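Local atomic coordinates of insect group II chitinase (Ostrinia furnacalis, PDB entry 5Y2A), a protein that hydrolyses chitin, probably cleaving the beta-1,4 linkages between its N-acetylglucosamine units as a family 18 glycoside hydrolase of an insect. Residues 224-227 against 228-232; 49-52 against 53-56; 151-154 against 155-159; 131-134 against 135-138; 358-361 against 362-366. One frame throughout, in Å; residues are numbered along the deposited sequence.

Contact 1 (224-227 against 228-232). With NAG (2-acetamido-2-deoxy-beta-D-glucopyranose), chain C.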
loop_
_atom_site.group_PDB
_atom_site.type_symbol
_atom_site.label_atom_id
_atom_site.label_comp_id
_atom_site.label_asym_id
_atom_site.label_seq_id
_atom_site.Cartn_x
_atom_site.Cartn_y
_atom_site.Cartn_z
ATOM N N VAL A 224 14.745 -21.547 3.868
ATOM C CA VAL A 224 13.758 -22.409 4.524
ATOM C C VAL A 224 14.442 -23.460 5.385
ATOM O O VAL A 224 14.025 -23.729 6.522
ATOM C CB VAL A 224 12.843 -23.064 3.472
ATOM C CG1 VAL A 224 11.923 -24.092 4.123
ATOM C CG2 VAL A 224 12.031 -22.003 2.729
ATOM N N ASN A 225 15.491 -24.084 4.852
ATOM C CA ASN A 225 16.131 -25.184 5.564
ATOM C C ASN A 225 16.696 -24.724 6.905
ATOM O O ASN A 225 16.530 -25.410 7.920
ATOM C CB ASN A 225 17.220 -25.803 4.694
ATOM C CG ASN A 225 17.901 -26.972 5.366
ATOM O OD1 ASN A 225 17.250 -27.863 5.912
ATOM N ND2 ASN A 225 19.223 -26.963 5.342
ATOM N N PHE A 226 17.328 -23.547 6.947
ATOM C CA PHE A 226 17.790 -23.048 8.237
ATOM C C PHE A 226 16.613 -22.795 9.164
ATOM O O PHE A 226 16.629 -23.209 10.330
ATOM C CB PHE A 226 18.618 -21.769 8.087
ATOM C CG PHE A 226 19.122 -21.242 9.407
ATOM C CD1 PHE A 226 18.307 -20.462 10.226
ATOM C CD2 PHE A 226 20.396 -21.563 9.852
ATOM C CE1 PHE A 226 18.756 -20.007 11.451
ATOM C CE2 PHE A 226 20.854 -21.105 11.070
ATOM C CZ PHE A 226 20.032 -20.329 11.874
ATOM N N THR A 227 15.585 -22.103 8.663
ATOM C CA THR A 227 14.434 -21.763 9.494
ATOM C C THR A 227 13.847 -22.996 10.165
ATOM O O THR A 227 13.549 -22.987 11.367
ATOM C CB THR A 227 13.363 -21.070 8.647
ATOM O OG1 THR A 227 13.907 -19.885 8.047
ATOM C CG2 THR A 227 12.171 -20.711 9.507
ATOM N N VAL A 228 13.664 -24.069 9.394
ATOM C CA VAL A 228 13.055 -25.280 9.932
ATOM C C VAL A 228 13.954 -25.894 10.994
ATOM O O VAL A 228 13.503 -26.236 12.093
ATOM C CB VAL A 228 12.744 -26.278 8.802
ATOM C CG1 VAL A 228 12.338 -27.631 9.379
ATOM C CG2 VAL A 228 11.637 -25.737 7.896
ATOM N N ASN A 229 15.242 -26.045 10.680
ATOM C CA ASN A 229 16.161 -26.627 11.649
ATOM C C ASN A 229 16.320 -25.740 12.875
ATOM O O ASN A 229 16.489 -26.250 13.991
ATOM C CB ASN A 229 17.508 -26.904 10.984
ATOM C CG ASN A 229 17.478 -28.158 10.146
ATOM O OD1 ASN A 229 17.475 -29.267 10.678
ATOM N ND2 ASN A 229 17.440 -27.996 8.827
ATOM N N TYR A 230 16.236 -24.419 12.701
ATOM C CA TYR A 230 16.337 -23.526 13.851
ATOM C C TYR A 230 15.162 -23.718 14.805
ATOM O O TYR A 230 15.352 -23.780 16.024
ATOM C CB TYR A 230 16.417 -22.072 13.385
ATOM C CG TYR A 230 16.892 -21.117 14.458
ATOM C CD1 TYR A 230 18.189 -21.194 14.961
ATOM C CD2 TYR A 230 16.040 -20.144 14.978
ATOM C CE1 TYR A 230 18.628 -20.321 15.945
ATOM C CE2 TYR A 230 16.472 -19.267 15.962
ATOM C CZ TYR A 230 17.768 -19.361 16.439
ATOM O OH TYR A 230 18.202 -18.492 17.415
ATOM N N TRP A 231 13.942 -23.823 14.270
ATOM C CA TRP A 231 12.786 -24.100 15.120
ATOM C C TRP A 231 12.939 -25.434 15.840
ATOM O O TRP A 231 12.632 -25.543 17.036
ATOM C CB TRP A 231 11.501 -24.085 14.291
ATOM C CG TRP A 231 10.941 -22.716 14.147
ATOM C CD1 TRP A 231 11.265 -21.792 13.199
ATOM C CD2 TRP A 231 9.986 -22.095 15.006
ATOM N NE1 TRP A 231 10.550 -20.638 13.403
ATOM C CE2 TRP A 231 9.766 -20.795 14.513
ATOM C CE3 TRP A 231 9.298 -22.509 16.151
ATOM C CZ2 TRP A 231 8.889 -19.905 15.126
ATOM C CZ3 TRP A 231 8.415 -21.627 16.748
ATOM C CH2 TRP A 231 8.218 -20.340 16.234
ATOM N N ILE A 232 13.413 -26.459 15.131
ATOM C CA ILE A 232 13.632 -27.762 15.756
ATOM C C ILE A 232 14.658 -27.645 16.878
ATOM O O ILE A 232 14.445 -28.132 17.994
ATOM C CB ILE A 232 14.073 -28.797 14.704
ATOM C CG1 ILE A 232 12.973 -29.017 13.662
ATOM C CG2 ILE A 232 14.454 -30.116 15.381
ATOM C CD1 ILE A 232 13.396 -29.909 12.499
HETATM C C1 NAG C . 19.982 -28.005 5.968
HETATM C C2 NAG C . 21.146 -28.478 5.109
HETATM C C3 NAG C . 21.986 -29.508 5.868
HETATM C C4 NAG C . 22.383 -28.998 7.250
HETATM C C5 NAG C . 21.162 -28.455 7.989
HETATM C C6 NAG C . 21.508 -27.782 9.299
HETATM C C7 NAG C . 21.140 -28.615 2.660
HETATM C C8 NAG C . 20.618 -29.345 1.458
HETATM N N2 NAG C . 20.693 -29.041 3.847
HETATM O O3 NAG C . 23.134 -29.804 5.081
HETATM O O4 NAG C . 22.852 -30.072 8.060
HETATM O O5 NAG C . 20.474 -27.485 7.186
HETATM O O6 NAG C . 22.212 -26.564 9.095
HETATM O O7 NAG C . 21.918 -27.675 2.560
#
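Phe226 and Tyr230 lie side by side on one flank of the helix and point the same way, because both hold CG anti to the backbone N (chi1 -179° and -164°). Their planes are only 19° apart, but the rings are slid so far past each other that they barely overlap. Phe226 CE1 leans obliquely on Tyr230 CB at 3.7 Å, and Phe226 CZ comes as near to Tyr230 CD1. The far end of Tyr230 is held by Asp175 and Lys171 through its hydroxyl. On another side the amides of Asn225 and Asn229 stand nearly perpendicular. Asn225 O is gripped twice, by Asn229 N at 3.1 Å and by Asn229 ND2 at 2.9 Å, the two donors reaching it from opposite faces of the carbonyl plane.

Asn225, Phe226 and Thr227 form an Asn-X-Thr sequon, and Asn225 ND2 is bonded to C1 of the N-acetylglucosamine at 1.4 Å, the mark of N-glycosylation. With its nitrogen taken by sugar, Asn225 still uses OD1, which meets Tyr331 OH. Thr227 and Trp231 run alongside each other as well; Trp231 CD1 comes edge-on to Thr227 O at 3.2 Å, while Thr227 OG1 is hydrogen-bonded to Tyr197 OH and the carbonyls of Asn223 and Ala169. Valines suit the buried side facing strand 241-254, where Val224 CG1 meets Val228 CG2 at 4.1 Å and both side chains touch Val243.

Contact 2 (49-52 against 53-56)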
loop_
_atom_site.group_PDB
_atom_site.type_symbol
_atom_site.label_atom_id
_atom_site.label_comp_id
_atom_site.label_asym_id
_atom_site.label_seq_id
_atom_site.Cartn_x
_atom_site.Cartn_y
_atom_site.Cartn_z
ATOM N N ILE A 49 -11.610 -9.987 19.046
ATOM C CA ILE A 49 -11.746 -10.278 17.623
ATOM C C ILE A 49 -12.936 -9.531 17.043
ATOM O O ILE A 49 -14.012 -9.465 17.651
ATOM C CB ILE A 49 -11.908 -11.793 17.406
ATOM C CG1 ILE A 49 -10.644 -12.541 17.812
ATOM C CG2 ILE A 49 -12.308 -12.094 15.964
ATOM C CD1 ILE A 49 -10.825 -14.054 17.869
ATOM N N LYS A 50 -12.750 -8.971 15.849
ATOM C CA LYS A 50 -13.861 -8.431 15.078
ATOM C C LYS A 50 -13.610 -8.690 13.602
ATOM O O LYS A 50 -12.471 -8.881 13.166
ATOM C CB LYS A 50 -14.067 -6.928 15.326
ATOM C CG LYS A 50 -13.064 -6.024 14.624
ATOM C CD LYS A 50 -13.489 -4.558 14.698
ATOM C CE LYS A 50 -12.363 -3.643 14.242
ATOM N NZ LYS A 50 -12.634 -2.207 14.531
ATOM N N SER A 51 -14.699 -8.728 12.840
ATOM C CA SER A 51 -14.589 -8.872 11.399
ATOM C C SER A 51 -13.929 -7.636 10.808
ATOM O O SER A 51 -14.203 -6.506 11.223
ATOM C CB SER A 51 -15.970 -9.079 10.780
ATOM O OG SER A 51 -15.924 -8.915 9.372
ATOM N N HIS A 52 -13.047 -7.853 9.838
ATOM C CA HIS A 52 -12.415 -6.750 9.134
ATOM C C HIS A 52 -13.251 -6.280 7.954
ATOM O O HIS A 52 -12.981 -5.209 7.402
ATOM C CB HIS A 52 -11.012 -7.170 8.656
ATOM C CG HIS A 52 -10.248 -6.078 7.969
ATOM N ND1 HIS A 52 -10.106 -6.016 6.599
ATOM C CD2 HIS A 52 -9.598 -4.998 8.463
ATOM C CE1 HIS A 52 -9.395 -4.947 6.279
ATOM N NE2 HIS A 52 -9.076 -4.313 7.393
ATOM N N ASP A 53 -14.291 -7.036 7.587
ATOM C CA ASP A 53 -15.116 -6.718 6.425
ATOM C C ASP A 53 -16.512 -7.277 6.708
ATOM O O ASP A 53 -16.881 -8.360 6.250
ATOM C CB ASP A 53 -14.528 -7.302 5.141
ATOM C CG ASP A 53 -15.216 -6.786 3.893
ATOM O OD1 ASP A 53 -16.360 -6.294 3.993
ATOM O OD2 ASP A 53 -14.605 -6.868 2.804
ATOM N N ILE A 54 -17.300 -6.504 7.461
ATOM C CA ILE A 54 -18.643 -6.950 7.837
ATOM C C ILE A 54 -19.463 -7.258 6.593
ATOM O O ILE A 54 -20.204 -8.249 6.540
ATOM C CB ILE A 54 -19.328 -5.890 8.721
ATOM C CG1 ILE A 54 -18.636 -5.772 10.075
ATOM C CG2 ILE A 54 -20.809 -6.209 8.899
ATOM C CD1 ILE A 54 -18.841 -6.980 10.956
ATOM N N TRP A 55 -19.303 -6.442 5.553
ATOM C CA TRP A 55 -20.138 -6.590 4.369
ATOM C C TRP A 55 -19.903 -7.936 3.687
ATOM O O TRP A 55 -20.860 -8.612 3.296
ATOM C CB TRP A 55 -19.881 -5.432 3.401
ATOM C CG TRP A 55 -20.810 -5.469 2.249
ATOM C CD1 TRP A 55 -22.112 -5.053 2.234
ATOM C CD2 TRP A 55 -20.542 -5.995 0.950
ATOM N NE1 TRP A 55 -22.661 -5.268 0.996
ATOM C CE2 TRP A 55 -21.718 -5.850 0.190
ATOM C CE3 TRP A 55 -19.417 -6.567 0.352
ATOM C CZ2 TRP A 55 -21.802 -6.255 -1.134
ATOM C CZ3 TRP A 55 -19.504 -6.974 -0.961
ATOM C CH2 TRP A 55 -20.688 -6.813 -1.693
ATOM N N LEU A 56 -18.639 -8.343 3.528
ATOM C CA LEU A 56 -18.358 -9.657 2.947
ATOM C C LEU A 56 -18.523 -10.779 3.964
ATOM O O LEU A 56 -19.213 -11.773 3.698
ATOM C CB LEU A 56 -16.939 -9.716 2.380
ATOM C CG LEU A 56 -16.657 -9.423 0.909
ATOM C CD1 LEU A 56 -15.276 -9.962 0.578
ATOM C CD2 LEU A 56 -17.718 -10.011 -0.007
#
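Ser51 and Asp53 are joined by the one hydrogen bond that spans the two segments, Asp53 N donating to Ser51 OG at 3.1 Å. Serine suits the place because its hydroxyl sits one bond beyond CB, and with OG anti to the backbone N (chi1 167°) it turns in under the chain that follows. The same oxygen is hydrogen-bonded to Asp57 OD2, in the first turn of the helix that follows. A second polar bond lies within residues 53-56: Asp53 OD1 accepts from Leu56 N at 3.1 Å, the donor standing well above the carboxylate plane, while OD2 of the same aspartate meets Tyr15 OH.

The apolar part is small. Ile54 CD1, at the end of its chain, comes against Ser51 CB at 3.6 Å, next to the hydroxyl. With the hydroxyl gone, as in an alanine here, Asp53 N is likely to lose its hydroxyl acceptor and Asp57 its hydroxyl partner, setting the bend free to shift.

Taken together, the serine bond from OG to the amide two residues on is an ST turn, and Asp53 is the N-cap of helix 54-59, so the short strand 49-51, antiparallel to strand 34-42, leads through a turn into a capped helix.

Contact 3 (151-154 against 155-159)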
loop_
_atom_site.group_PDB
_atom_site.type_symbol
_atom_site.label_atom_id
_atom_site.label_comp_id
_atom_site.label_asym_id
_atom_site.label_seq_id
_atom_site.Cartn_x
_atom_site.Cartn_y
_atom_site.Cartn_z
ATOM N N GLU A 151 -3.579 -19.969 27.657
ATOM C CA GLU A 151 -4.941 -19.766 28.141
ATOM C C GLU A 151 -5.967 -20.077 27.064
ATOM O O GLU A 151 -7.025 -20.645 27.360
ATOM C CB GLU A 151 -5.097 -18.340 28.662
ATOM C CG GLU A 151 -4.240 -18.093 29.891
ATOM C CD GLU A 151 -3.878 -16.639 30.078
ATOM O OE1 GLU A 151 -4.455 -15.780 29.376
ATOM O OE2 GLU A 151 -2.991 -16.359 30.913
ATOM N N LEU A 152 -5.676 -19.719 25.810
ATOM C CA LEU A 152 -6.528 -20.157 24.708
ATOM C C LEU A 152 -6.551 -21.678 24.610
ATOM O O LEU A 152 -7.605 -22.274 24.362
ATOM C CB LEU A 152 -6.051 -19.546 23.390
ATOM C CG LEU A 152 -6.379 -18.072 23.141
ATOM C CD1 LEU A 152 -5.466 -17.485 22.060
ATOM C CD2 LEU A 152 -7.836 -17.923 22.749
ATOM N N ARG A 153 -5.394 -22.319 24.790
ATOM C CA ARG A 153 -5.329 -23.779 24.742
ATOM C C ARG A 153 -6.280 -24.418 25.751
ATOM O O ARG A 153 -7.033 -25.339 25.413
ATOM C CB ARG A 153 -3.889 -24.247 24.984
ATOM C CG ARG A 153 -3.732 -25.755 25.174
ATOM C CD ARG A 153 -3.637 -26.495 23.852
ATOM N NE ARG A 153 -4.940 -26.757 23.252
ATOM C CZ ARG A 153 -5.154 -26.865 21.944
ATOM N NH1 ARG A 153 -4.152 -26.715 21.089
ATOM N NH2 ARG A 153 -6.375 -27.117 21.493
ATOM N N LYS A 154 -6.260 -23.947 27.001
ATOM C CA LYS A 154 -7.135 -24.546 28.009
ATOM C C LYS A 154 -8.605 -24.327 27.672
ATOM O O LYS A 154 -9.415 -25.255 27.764
ATOM C CB LYS A 154 -6.801 -24.042 29.414
ATOM C CG LYS A 154 -5.492 -24.615 29.956
ATOM C CD LYS A 154 -5.401 -24.486 31.475
ATOM C CE LYS A 154 -4.121 -25.128 32.026
ATOM N NZ LYS A 154 -4.107 -26.625 31.962
ATOM N N ALA A 155 -8.973 -23.106 27.282
ATOM C CA ALA A 155 -10.377 -22.853 26.969
ATOM C C ALA A 155 -10.815 -23.618 25.725
ATOM O O ALA A 155 -11.935 -24.140 25.675
ATOM C CB ALA A 155 -10.625 -21.355 26.793
ATOM N N PHE A 156 -9.951 -23.693 24.709
ATOM C CA PHE A 156 -10.331 -24.390 23.481
ATOM C C PHE A 156 -10.505 -25.888 23.714
ATOM O O PHE A 156 -11.357 -26.516 23.074
ATOM C CB PHE A 156 -9.296 -24.144 22.378
ATOM C CG PHE A 156 -9.464 -22.829 21.650
ATOM C CD1 PHE A 156 -10.164 -21.779 22.224
ATOM C CD2 PHE A 156 -8.922 -22.650 20.386
ATOM C CE1 PHE A 156 -10.316 -20.576 21.554
ATOM C CE2 PHE A 156 -9.067 -21.447 19.709
ATOM C CZ PHE A 156 -9.769 -20.412 20.293
ATOM N N ASN A 157 -9.709 -26.477 24.615
ATOM C CA ASN A 157 -9.805 -27.917 24.861
ATOM C C ASN A 157 -11.166 -28.310 25.423
ATOM O O ASN A 157 -11.679 -29.386 25.103
ATOM C CB ASN A 157 -8.708 -28.355 25.831
ATOM C CG ASN A 157 -7.367 -28.524 25.155
ATOM O OD1 ASN A 157 -7.269 -28.523 23.925
ATOM N ND2 ASN A 157 -6.317 -28.661 25.959
ATOM N N ARG A 158 -11.774 -27.449 26.245
ATOM C CA ARG A 158 -13.136 -27.686 26.719
ATOM C C ARG A 158 -14.139 -27.693 25.577
ATOM O O ARG A 158 -15.220 -28.280 25.719
ATOM C CB ARG A 158 -13.536 -26.615 27.722
ATOM C CG ARG A 158 -12.538 -26.401 28.834
ATOM C CD ARG A 158 -13.139 -25.559 29.941
ATOM N NE ARG A 158 -12.142 -24.620 30.439
ATOM C CZ ARG A 158 -11.465 -24.765 31.572
ATOM N NH1 ARG A 158 -11.687 -25.813 32.352
ATOM N NH2 ARG A 158 -10.564 -23.856 31.922
ATOM N N ARG A 159 -13.799 -27.071 24.452
ATOM C CA ARG A 159 -14.698 -26.908 23.322
ATOM C C ARG A 159 -14.315 -27.752 22.120
ATOM O O ARG A 159 -15.051 -27.750 21.129
ATOM C CB ARG A 159 -14.732 -25.429 22.892
ATOM C CG ARG A 159 -15.357 -24.481 23.898
ATOM C CD ARG A 159 -16.849 -24.664 23.771
ATOM N NE ARG A 159 -17.665 -23.950 24.740
ATOM C CZ ARG A 159 -18.994 -23.964 24.715
ATOM N NH1 ARG A 159 -19.630 -24.628 23.756
ATOM N NH2 ARG A 159 -19.689 -23.300 25.627
#
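Asn157 OD1 is gripped by two nitrogens of Arg153, NH2 at 2.9 Å and NE at 3.0 Å, both bonds weak because each N-H points off line by the same amount (129°). The oxygen sits at the edge of the guanidinium, near its plane, and the guanidinium and amide planes are only 18° apart. Arginine reaches forward one helical turn because its chain folds sharply at chi2 and chi3. Its remaining nitrogen, NH1, makes a salt bridge to Asp188 and a hydrogen bond to Asn186 O, so partners hold the guanidinium there as well. Behind this pair the helix keeps its regular bond from Asn157 N to Arg153 O at 3.0 Å.

Helix 141-159 connects strands 119-123 and 162-167 in a beta-alpha-beta unit of the TIM barrel, and its inward side carries the apolar residues. Leu152 and Phe156 lie side by side and point the same way; Leu152 CD2 meets Phe156 CE1 at 3.8 Å, and both side chains pack on Leu163 of strand 162-167 and on helix 98-115. Phe156 also keeps its CB 3.2 Å from Leu152 O, the carbonyl that takes Phe156 N at 2.8 Å. On the exposed side Arg158 CG lies 3.5 Å from Lys154 O, with Arg158 NE nearby. Glu151 makes a salt bridge to Arg101 of helix 98-115.

Contact 4 (131-134 against 135-138)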
loop_
_atom_site.group_PDB
_atom_site.type_symbol
_atom_site.label_atom_id
_atom_site.label_comp_id
_atom_site.label_asym_id
_atom_site.label_seq_id
_atom_site.Cartn_x
_atom_site.Cartn_y
_atom_site.Cartn_z
ATOM N N GLN A 131 5.601 -5.378 13.460
ATOM C CA GLN A 131 5.942 -5.182 12.049
ATOM C C GLN A 131 7.458 -5.175 11.857
ATOM O O GLN A 131 8.011 -4.321 11.163
ATOM C CB GLN A 131 5.294 -3.905 11.499
ATOM C CG GLN A 131 3.786 -4.053 11.280
ATOM C CD GLN A 131 3.159 -2.894 10.535
ATOM O OE1 GLN A 131 3.648 -1.763 10.586
ATOM N NE2 GLN A 131 2.059 -3.169 9.839
ATOM N N VAL A 132 8.123 -6.137 12.515
ATOM C CA VAL A 132 9.561 -6.439 12.498
ATOM C C VAL A 132 10.428 -5.303 13.048
ATOM O O VAL A 132 11.647 -5.288 12.847
ATOM C CB VAL A 132 10.046 -6.880 11.093
ATOM C CG1 VAL A 132 9.054 -7.849 10.465
ATOM C CG2 VAL A 132 10.365 -5.711 10.158
ATOM N N GLU A 133 9.837 -4.394 13.815
ATOM C CA GLU A 133 10.598 -3.341 14.496
ATOM C C GLU A 133 10.829 -3.791 15.938
ATOM O O GLU A 133 10.050 -3.476 16.840
ATOM C CB GLU A 133 9.860 -2.011 14.413
ATOM C CG GLU A 133 9.672 -1.483 13.004
ATOM C CD GLU A 133 9.394 0.008 12.977
ATOM O OE1 GLU A 133 8.434 0.451 13.646
ATOM O OE2 GLU A 133 10.142 0.740 12.301
ATOM N N CYS A 134 11.926 -4.531 16.150
ATOM C CA CYS A 134 12.163 -5.208 17.425
ATOM C C CYS A 134 12.465 -4.252 18.571
ATOM O O CYS A 134 12.290 -4.633 19.733
ATOM C CB CYS A 134 13.311 -6.207 17.279
ATOM S SG CYS A 134 12.979 -7.520 16.078
ATOM N N GLU A 135 12.890 -3.021 18.285
ATOM C CA GLU A 135 13.141 -2.041 19.338
ATOM C C GLU A 135 11.864 -1.436 19.897
ATOM O O GLU A 135 11.917 -0.680 20.871
ATOM C CB GLU A 135 14.054 -0.920 18.825
ATOM C CG GLU A 135 13.429 -0.008 17.772
ATOM C CD GLU A 135 13.478 -0.594 16.365
ATOM O OE1 GLU A 135 13.921 -1.753 16.216
ATOM O OE2 GLU A 135 13.066 0.106 15.413
ATOM N N LYS A 136 10.771 -1.630 19.160
ATOM C CA LYS A 136 9.432 -1.112 19.484
ATOM C C LYS A 136 8.611 -1.699 20.642
ATOM O O LYS A 136 7.974 -0.965 21.398
ATOM C CB LYS A 136 8.567 -1.100 18.216
ATOM C CG LYS A 136 9.174 -0.329 17.056
ATOM C CD LYS A 136 9.222 1.162 17.350
ATOM C CE LYS A 136 9.992 1.912 16.275
ATOM N NZ LYS A 136 9.091 2.444 15.216
ATOM N N GLY A 137 8.617 -3.024 20.756
ATOM C CA GLY A 137 7.835 -3.727 21.738
ATOM C C GLY A 137 8.629 -4.093 22.973
ATOM O O GLY A 137 9.865 -4.116 22.967
ATOM N N PRO A 138 7.927 -4.382 24.065
ATOM C CA PRO A 138 8.606 -4.817 25.288
ATOM C C PRO A 138 9.061 -6.266 25.202
ATOM O O PRO A 138 8.457 -7.098 24.521
ATOM C CB PRO A 138 7.526 -4.652 26.360
ATOM C CG PRO A 138 6.245 -4.880 25.617
ATOM C CD PRO A 138 6.467 -4.290 24.242
HETATM O O HOH W 1 14.103 -3.258 14.174
#
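Glu133 meets Lys136 twice. Its carboxylate makes a salt bridge, Glu133 OE1 to Lys136 NZ at 2.6 Å, with the ammonium standing above the carboxylate plane; its carbonyl accepts Lys136 N at 3.1 Å, the donor likewise above the plane. This second bond closes a beta turn over Cys134 and Glu135, whose backbone angles are those of type I. Glu135 folds back over the turn, CG between the backbone N and carbonyl carbon (chi1 68°), so that a water can bridge Glu135 OE1 and Cys134 N. Cys134 ties this turn to Cys129 by a disulfide, and its side chain touches Arg172 and Tyr176 of helix 171-177.

Were a leucine to replace Lys136, Glu133 would probably lose its close counter-charge and its carboxylate be free to turn. Glu133 OE2 and Glu135 OE2 are 4.3 Å apart, so the ammonium may ease repulsion between the acids; Glu133 OE1 has a long, weak ion pair with Arg279, and Lys136 NZ one with Glu271, both of the second subunit, suggesting that this charge pattern also faces the neighbour.

Contact 5 (358-361 against 362-366)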
loop_
_atom_site.group_PDB
_atom_site.type_symbol
_atom_site.label_atom_id
_atom_site.label_comp_id
_atom_site.label_asym_id
_atom_site.label_seq_id
_atom_site.Cartn_x
_atom_site.Cartn_y
_atom_site.Cartn_z
ATOM N N GLY A 358 -3.508 -27.302 -15.547
ATOM C CA GLY A 358 -4.651 -27.699 -14.755
ATOM C C GLY A 358 -4.958 -26.675 -13.679
ATOM O O GLY A 358 -4.218 -25.717 -13.449
ATOM N N LYS A 359 -6.083 -26.883 -13.003
ATOM C CA LYS A 359 -6.520 -25.951 -11.974
ATOM C C LYS A 359 -5.703 -26.135 -10.700
ATOM O O LYS A 359 -5.443 -27.261 -10.266
ATOM C CB LYS A 359 -8.012 -26.134 -11.698
ATOM C CG LYS A 359 -8.854 -25.964 -12.960
ATOM C CD LYS A 359 -10.245 -25.420 -12.674
ATOM C CE LYS A 359 -11.036 -26.330 -11.767
ATOM N NZ LYS A 359 -12.233 -25.628 -11.227
ATOM N N ALA A 360 -5.289 -25.014 -10.112
ATOM C CA ALA A 360 -4.523 -24.997 -8.873
ATOM C C ALA A 360 -3.275 -25.893 -8.932
ATOM O O ALA A 360 -3.114 -26.793 -8.116
ATOM C CB ALA A 360 -5.406 -25.397 -7.699
ATOM N N PRO A 361 -2.363 -25.636 -9.883
ATOM C CA PRO A 361 -1.214 -26.548 -10.032
ATOM C C PRO A 361 -0.302 -26.601 -8.817
ATOM O O PRO A 361 0.153 -27.687 -8.444
ATOM C CB PRO A 361 -0.488 -25.994 -11.265
ATOM C CG PRO A 361 -0.912 -24.554 -11.352
ATOM C CD PRO A 361 -2.332 -24.541 -10.870
ATOM N N LEU A 362 -0.009 -25.462 -8.190
ATOM C CA LEU A 362 0.882 -25.475 -7.032
ATOM C C LEU A 362 0.270 -26.253 -5.873
ATOM O O LEU A 362 0.937 -27.082 -5.244
ATOM C CB LEU A 362 1.220 -24.043 -6.609
ATOM C CG LEU A 362 1.990 -23.175 -7.615
ATOM C CD1 LEU A 362 2.251 -21.781 -7.034
ATOM C CD2 LEU A 362 3.306 -23.822 -8.054
ATOM N N LEU A 363 -1.006 -26.004 -5.574
ATOM C CA LEU A 363 -1.641 -26.710 -4.465
ATOM C C LEU A 363 -1.822 -28.192 -4.780
ATOM O O LEU A 363 -1.705 -29.044 -3.890
ATOM C CB LEU A 363 -2.983 -26.054 -4.133
ATOM C CG LEU A 363 -3.725 -26.581 -2.904
ATOM C CD1 LEU A 363 -2.888 -26.389 -1.649
ATOM C CD2 LEU A 363 -5.073 -25.886 -2.770
ATOM N N THR A 364 -2.125 -28.520 -6.033
ATOM C CA THR A 364 -2.248 -29.924 -6.422
ATOM C C THR A 364 -0.923 -30.659 -6.253
ATOM O O THR A 364 -0.893 -31.806 -5.785
ATOM C CB THR A 364 -2.740 -30.012 -7.866
ATOM O OG1 THR A 364 -4.035 -29.409 -7.954
ATOM C CG2 THR A 364 -2.825 -31.460 -8.328
ATOM N N THR A 365 0.184 -30.011 -6.624
ATOM C CA THR A 365 1.504 -30.608 -6.449
ATOM C C THR A 365 1.789 -30.929 -4.983
ATOM O O THR A 365 2.314 -32.006 -4.667
ATOM C CB THR A 365 2.570 -29.669 -7.020
ATOM O OG1 THR A 365 2.392 -29.554 -8.440
ATOM C CG2 THR A 365 3.961 -30.189 -6.719
ATOM N N ILE A 366 1.445 -30.013 -4.071
ATOM C CA ILE A 366 1.666 -30.257 -2.645
ATOM C C ILE A 366 0.800 -31.417 -2.149
ATOM O O ILE A 366 1.259 -32.261 -1.365
ATOM C CB ILE A 366 1.418 -28.959 -1.846
ATOM C CG1 ILE A 366 2.506 -27.926 -2.185
ATOM C CG2 ILE A 366 1.376 -29.242 -0.349
ATOM C CD1 ILE A 366 2.266 -26.529 -1.617
#
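The peptide plane of Ala360 is met in two ways by Thr364: its N donates to Ala360 O at 2.9 Å, while its OG1 donates to the same oxygen at 2.8 Å from above the plane, 46° out of it. Threonine suits the place because OG1, set anti to its own carbonyl carbon (chi1 -62°), swings back toward the preceding turn. The backbone bond recurs one residue on, Pro361 O taking Thr365 N at 3.0 Å; Thr365 OG1 lies 2.9 Å from Pro361 O and is hydrogen-bonded to Asp322 OD1.

This is the start of helix 361-371, with Ala360 at the N-cap. Proline fits the first helical position, since its nitrogen has no hydrogen to give there and its ring restrains phi near the helical value (-63°). The amides of Leu362 and Leu363 are accepted by Asp348, and both leucines touch Phe247 of strand 241-254. Across the contact, Ala360 CB lies 4.4 Å from Leu363 CB.

Overall arrangement
Along the chain the order is contact 2, contact 4, contact 3, contact 1 and contact 5, none touching another. Contacts 1 to 4 belong to the family 18 barrel region. Contact 4 lies in the loop between strand 119-123 and helix 141-159, and contact 3 at the far end of that same helix, with centres about 29 Å apart. Contact 2, about 7 Å from contact 3 at nearest atoms, sits across the chain's centre from contact 1, about 35 Å between centres. Contact 5 is on the last helix which, like contact 1's helix, packs on strand 241-254. The glycosylated contact 1 and contact 4, which reaches the second subunit, lie about 22 Å apart between centres.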